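Chitin deacetylase 1 (Bombyx mori, PDB 5ZNT) removes the N-acetyl groups of N-acetyl-D-glucosamine residues in chitin by zinc-dependent hydrolysis, yielding chitosan and acetate. Local coordinates at residues A336-V350 with N356-L370. Residues are numbered along the deposited sequence; the frame is centred on the assembly and turned at random.
Sequences ACWVPHSCKLTSKEV and NLQTCLRCPVNYPWL. With NAG (2-acetamido-2-deoxy-beta-D-glucopyranose), chain B; NAG (2-acetamido-2-deoxy-beta-D-glucopyranose), chain C.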
# COMPACT_ATOMS: atom_id res chain seq x y z
N ALA A 336 -16.52 11.70 -12.42
CA ALA A 336 -17.79 11.78 -11.72
C ALA A 336 -18.40 13.18 -11.79
O ALA A 336 -19.62 13.33 -11.73
CB ALA A 336 -17.62 11.37 -10.25
N CYS A 337 -17.57 14.21 -11.87
CA CYS A 337 -18.06 15.57 -12.07
C CYS A 337 -17.01 16.32 -12.88
O CYS A 337 -15.81 16.06 -12.75
CB CYS A 337 -18.34 16.30 -10.74
SG CYS A 337 -16.87 16.74 -9.71
N TRP A 338 -17.48 17.23 -13.73
CA TRP A 338 -16.59 17.91 -14.67
C TRP A 338 -15.79 19.01 -13.99
O TRP A 338 -14.60 19.18 -14.28
CB TRP A 338 -17.39 18.50 -15.83
CG TRP A 338 -17.92 17.46 -16.79
CD1 TRP A 338 -19.24 17.13 -17.00
CD2 TRP A 338 -17.15 16.62 -17.65
NE1 TRP A 338 -19.32 16.13 -17.94
CE2 TRP A 338 -18.06 15.80 -18.35
CE3 TRP A 338 -15.77 16.47 -17.89
CZ2 TRP A 338 -17.64 14.85 -19.29
CZ3 TRP A 338 -15.36 15.54 -18.82
CH2 TRP A 338 -16.29 14.74 -19.51
N VAL A 339 -16.41 19.78 -13.11
CA VAL A 339 -15.75 20.85 -12.38
C VAL A 339 -15.99 20.63 -10.89
O VAL A 339 -17.08 20.91 -10.38
CB VAL A 339 -16.23 22.24 -12.82
CG1 VAL A 339 -15.31 23.33 -12.26
CG2 VAL A 339 -16.32 22.31 -14.34
N PRO A 340 -15.01 20.09 -10.17
CA PRO A 340 -15.19 19.87 -8.73
C PRO A 340 -15.30 21.17 -7.97
O PRO A 340 -14.73 22.20 -8.36
CB PRO A 340 -13.93 19.10 -8.33
CG PRO A 340 -13.43 18.48 -9.62
CD PRO A 340 -13.77 19.49 -10.68
N HIS A 341 -16.02 21.12 -6.86
CA HIS A 341 -16.04 22.25 -5.94
C HIS A 341 -14.67 22.40 -5.28
O HIS A 341 -14.01 21.41 -4.94
CB HIS A 341 -17.13 22.07 -4.88
CG HIS A 341 -18.51 22.01 -5.45
ND1 HIS A 341 -19.27 20.86 -5.46
CD2 HIS A 341 -19.27 22.97 -6.04
CE1 HIS A 341 -20.44 21.11 -6.03
NE2 HIS A 341 -20.46 22.38 -6.40
N SER A 342 -14.25 23.65 -5.12
CA SER A 342 -13.03 23.98 -4.39
C SER A 342 -13.44 24.62 -3.07
O SER A 342 -13.80 25.79 -3.02
CB SER A 342 -12.15 24.92 -5.22
OG SER A 342 -10.95 25.19 -4.51
N CYS A 343 -13.36 23.86 -1.98
CA CYS A 343 -13.85 24.31 -0.68
C CYS A 343 -12.71 24.88 0.16
O CYS A 343 -11.76 24.17 0.47
CB CYS A 343 -14.54 23.15 0.06
SG CYS A 343 -15.73 22.29 -0.96
N LYS A 344 -12.80 26.14 0.53
CA LYS A 344 -11.83 26.79 1.38
C LYS A 344 -12.33 26.63 2.82
O LYS A 344 -13.25 27.22 3.17
CB LYS A 344 -11.58 28.23 0.99
CG LYS A 344 -10.60 28.90 1.93
CD LYS A 344 -10.02 30.29 1.58
CE LYS A 344 -9.42 30.40 0.20
NZ LYS A 344 -8.08 29.81 0.04
N LEU A 345 -11.67 25.82 3.64
CA LEU A 345 -12.25 25.43 4.90
C LEU A 345 -11.31 25.74 6.04
O LEU A 345 -10.08 25.77 5.88
CB LEU A 345 -12.61 23.94 4.88
CG LEU A 345 -13.55 23.48 3.76
CD1 LEU A 345 -13.55 21.92 3.66
CD2 LEU A 345 -14.96 24.00 4.02
N THR A 346 -11.90 25.97 7.21
CA THR A 346 -11.18 26.13 8.45
C THR A 346 -11.78 25.18 9.48
O THR A 346 -12.89 24.68 9.33
CB THR A 346 -11.24 27.58 8.96
OG1 THR A 346 -12.61 27.97 9.21
CG2 THR A 346 -10.59 28.56 7.94
N SER A 347 -11.05 24.99 10.56
CA SER A 347 -11.53 24.20 11.68
C SER A 347 -10.72 24.60 12.89
O SER A 347 -9.51 24.80 12.79
CB SER A 347 -11.36 22.70 11.46
OG SER A 347 -11.52 22.02 12.70
N LYS A 348 -11.39 24.67 14.04
CA LYS A 348 -10.65 24.95 15.25
C LYS A 348 -9.68 23.84 15.58
O LYS A 348 -8.79 24.04 16.41
CB LYS A 348 -11.61 25.19 16.42
CG LYS A 348 -12.46 23.96 16.77
CD LYS A 348 -13.42 24.26 17.92
CE LYS A 348 -14.40 23.11 18.13
NZ LYS A 348 -15.32 23.40 19.27
N GLU A 349 -9.79 22.67 14.94
CA GLU A 349 -8.81 21.62 15.18
C GLU A 349 -7.50 21.88 14.45
O GLU A 349 -6.49 21.24 14.78
CB GLU A 349 -9.34 20.25 14.73
CG GLU A 349 -10.65 19.81 15.42
CD GLU A 349 -11.04 18.40 15.02
OE1 GLU A 349 -10.28 17.47 15.35
OE2 GLU A 349 -12.08 18.22 14.35
N VAL A 350 -7.50 22.75 13.45
CA VAL A 350 -6.33 23.10 12.66
C VAL A 350 -6.21 24.63 12.73
O VAL A 350 -6.41 25.33 11.73
CB VAL A 350 -6.45 22.59 11.21
CG1 VAL A 350 -5.16 22.83 10.45
CG2 VAL A 350 -6.78 21.09 11.20
N ASN A 356 -7.77 24.19 1.30
CA ASN A 356 -8.63 23.94 0.16
C ASN A 356 -8.87 22.44 0.02
O ASN A 356 -7.92 21.66 -0.03
CB ASN A 356 -8.00 24.47 -1.14
CG ASN A 356 -8.00 25.98 -1.21
OD1 ASN A 356 -8.64 26.65 -0.39
ND2 ASN A 356 -7.29 26.51 -2.18
N LEU A 357 -10.13 22.06 -0.08
CA LEU A 357 -10.50 20.67 -0.27
C LEU A 357 -11.35 20.61 -1.53
O LEU A 357 -12.40 21.27 -1.59
CB LEU A 357 -11.27 20.15 0.94
CG LEU A 357 -11.52 18.64 0.99
CD1 LEU A 357 -11.63 18.20 2.45
CD2 LEU A 357 -12.80 18.28 0.24
N GLN A 358 -10.91 19.86 -2.52
CA GLN A 358 -11.68 19.71 -3.74
C GLN A 358 -12.49 18.41 -3.69
O GLN A 358 -11.98 17.37 -3.25
CB GLN A 358 -10.77 19.75 -4.97
CG GLN A 358 -9.87 20.98 -5.06
CD GLN A 358 -8.66 20.87 -4.12
OE1 GLN A 358 -8.30 19.76 -3.69
NE2 GLN A 358 -8.06 22.00 -3.78
N THR A 359 -13.75 18.49 -4.11
CA THR A 359 -14.67 17.36 -4.04
C THR A 359 -15.82 17.62 -5.01
O THR A 359 -16.19 18.77 -5.27
CB THR A 359 -15.22 17.17 -2.62
OG1 THR A 359 -16.17 16.10 -2.59
CG2 THR A 359 -15.90 18.44 -2.10
N CYS A 360 -16.41 16.53 -5.52
CA CYS A 360 -17.63 16.67 -6.31
C CYS A 360 -18.84 16.94 -5.43
O CYS A 360 -19.88 17.35 -5.94
CB CYS A 360 -17.88 15.40 -7.14
SG CYS A 360 -16.66 15.15 -8.43
N LEU A 361 -18.72 16.69 -4.13
CA LEU A 361 -19.79 17.00 -3.20
C LEU A 361 -19.86 18.50 -2.94
O LEU A 361 -18.89 19.23 -3.16
CB LEU A 361 -19.58 16.27 -1.87
CG LEU A 361 -20.10 14.86 -1.66
CD1 LEU A 361 -19.36 13.88 -2.56
CD2 LEU A 361 -19.92 14.52 -0.18
N ARG A 362 -21.02 18.96 -2.46
CA ARG A 362 -21.09 20.32 -1.92
C ARG A 362 -20.14 20.45 -0.73
O ARG A 362 -19.85 19.48 -0.03
CB ARG A 362 -22.52 20.65 -1.46
CG ARG A 362 -23.03 19.63 -0.48
CD ARG A 362 -23.93 20.15 0.66
NE ARG A 362 -24.40 19.00 1.44
CZ ARG A 362 -24.34 18.88 2.77
NH1 ARG A 362 -23.87 19.87 3.52
NH2 ARG A 362 -24.77 17.77 3.34
N CYS A 363 -19.67 21.67 -0.51
CA CYS A 363 -18.69 21.89 0.54
C CYS A 363 -19.32 21.62 1.91
O CYS A 363 -20.47 21.98 2.13
CB CYS A 363 -18.16 23.32 0.48
SG CYS A 363 -17.30 23.62 -1.07
N PRO A 364 -18.59 20.99 2.83
CA PRO A 364 -19.09 20.84 4.20
C PRO A 364 -18.93 22.16 4.94
O PRO A 364 -18.26 23.08 4.46
CB PRO A 364 -18.17 19.75 4.77
CG PRO A 364 -16.81 20.09 4.09
CD PRO A 364 -17.19 20.54 2.68
N VAL A 365 -19.51 22.25 6.15
CA VAL A 365 -19.43 23.53 6.87
C VAL A 365 -18.11 23.73 7.61
O VAL A 365 -17.77 24.87 7.95
CB VAL A 365 -20.59 23.72 7.88
CG1 VAL A 365 -21.96 23.60 7.16
CG2 VAL A 365 -20.51 22.77 9.03
N ASN A 366 -17.35 22.66 7.83
CA ASN A 366 -16.17 22.61 8.68
C ASN A 366 -15.08 21.83 7.93
O ASN A 366 -15.39 20.91 7.18
CB ASN A 366 -16.58 21.91 10.01
CG ASN A 366 -15.52 21.95 11.07
OD1 ASN A 366 -14.89 22.98 11.31
ND2 ASN A 366 -15.32 20.82 11.73
N TYR A 367 -13.81 22.17 8.15
CA TYR A 367 -12.73 21.34 7.59
C TYR A 367 -12.64 19.99 8.33
O TYR A 367 -12.43 19.97 9.55
CB TYR A 367 -11.40 22.07 7.70
CG TYR A 367 -10.26 21.28 7.14
CD1 TYR A 367 -10.25 20.91 5.80
CD2 TYR A 367 -9.20 20.91 7.93
CE1 TYR A 367 -9.21 20.18 5.26
CE2 TYR A 367 -8.13 20.20 7.40
CZ TYR A 367 -8.16 19.83 6.09
OH TYR A 367 -7.11 19.10 5.59
N PRO A 368 -12.81 18.85 7.65
CA PRO A 368 -12.75 17.55 8.35
C PRO A 368 -11.43 17.37 9.08
O PRO A 368 -10.37 17.74 8.57
CB PRO A 368 -12.90 16.53 7.22
CG PRO A 368 -13.66 17.30 6.12
CD PRO A 368 -13.13 18.72 6.22
N TRP A 369 -11.50 16.81 10.28
CA TRP A 369 -10.31 16.45 11.05
C TRP A 369 -10.68 15.36 12.05
O TRP A 369 -11.76 14.77 11.98
CB TRP A 369 -9.70 17.70 11.73
CG TRP A 369 -8.18 17.60 12.04
CD1 TRP A 369 -7.58 17.45 13.28
CD2 TRP A 369 -7.10 17.64 11.09
NE1 TRP A 369 -6.20 17.41 13.14
CE2 TRP A 369 -5.88 17.54 11.82
CE3 TRP A 369 -7.04 17.77 9.69
CZ2 TRP A 369 -4.63 17.53 11.20
CZ3 TRP A 369 -5.79 17.78 9.06
CH2 TRP A 369 -4.59 17.66 9.83
N LEU A 370 -9.77 15.09 12.98
CA LEU A 370 -9.90 13.95 13.91
C LEU A 370 -11.26 13.91 14.59
O LEU A 370 -11.89 12.85 14.68
CB LEU A 370 -8.82 14.03 14.99
CG LEU A 370 -7.40 13.57 14.66
CD1 LEU A 370 -6.50 13.91 15.87
CD2 LEU A 370 -7.40 12.08 14.38
C1 NAG B . -8.56 18.25 -8.14
C2 NAG B . -8.00 19.32 -9.06
C3 NAG B . -8.90 19.46 -10.29
C4 NAG B . -9.13 18.10 -10.95
C5 NAG B . -9.52 17.05 -9.91
C6 NAG B . -9.57 15.65 -10.47
C7 NAG B . -6.84 20.90 -7.57
C8 NAG B . -6.82 22.31 -7.04
N2 NAG B . -7.84 20.60 -8.39
O3 NAG B . -8.27 20.38 -11.17
O4 NAG B . -10.28 18.13 -11.77
O5 NAG B . -8.60 17.04 -8.82
O6 NAG B . -8.35 15.31 -11.10
O7 NAG B . -5.99 20.06 -7.23
C1 NAG C . -10.16 18.64 -13.10
C2 NAG C . -11.07 17.78 -14.00
C3 NAG C . -11.28 18.43 -15.37
C4 NAG C . -11.58 19.92 -15.27
C5 NAG C . -10.58 20.59 -14.33
C6 NAG C . -10.91 22.04 -14.07
C7 NAG C . -11.14 15.34 -13.85
C8 NAG C . -10.40 14.05 -14.07
N2 NAG C . -10.49 16.46 -14.17
O3 NAG C . -12.39 17.79 -16.00
O4 NAG C . -11.50 20.51 -16.56
O5 NAG C . -10.63 19.93 -13.07
O6 NAG C . -10.06 22.90 -14.82
O7 NAG C . -12.28 15.36 -13.41
O HOH W 1 -15.05 26.15 7.01
O HOH W 2 -12.81 19.81 12.23
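C343 and L357 face each other as an antiparallel hydrogen-bonded pair: C343 N gives to L357 O, and L357 N returns a 2.7 Å bond to C343 O. At H341 and T359 the pairing repeats less evenly, since T359 N reaches H341 O well (156°) whereas the bond from H341 N to T359 O is weak. The imidazole adds a third link. With CG beside the backbone N (chi1 -63°), H341 ND1 lies 2.8 Å from L361 O and donates to it from above the carbonyl plane. T359 OG1 accepts from L361 N in an ST turn and is also hydrogen-bonded to F134 O, a carbonyl that can only accept. At the solvent-exposed end of K344, a bent chain brings NZ to a lone pair of N356 OD1, 3.2 Å away.

L345, branched and apolar, suits its buried place, setting CD1 against P364 CG and L357 CB. Beyond the strands, Y367 N donates to T346 O. S347 closes a type I turn, its OG accepting E349 N and its O V350 N; one water joins S347 OG, E349 OE2 and Y367 O, and more weakly N366 ND2, whose stronger partner is D372. E349 OE1, at the W369 ring edge 3.4 Å from CD1, takes N371 N. V350 CG2 sits over the six-membered ring of W369, 3.6 Å from its centroid; an alanine replacing the tryptophan would probably leave that methyl without its aromatic floor.

Disulfide C337-C360 joins residues flanking the strands, C343-C363 pins the returning chain to strand 341-345, and P340 and Q358 border the glycan on N84: a disulfide-braced beta hairpin beside helices 85-93 and 117-134.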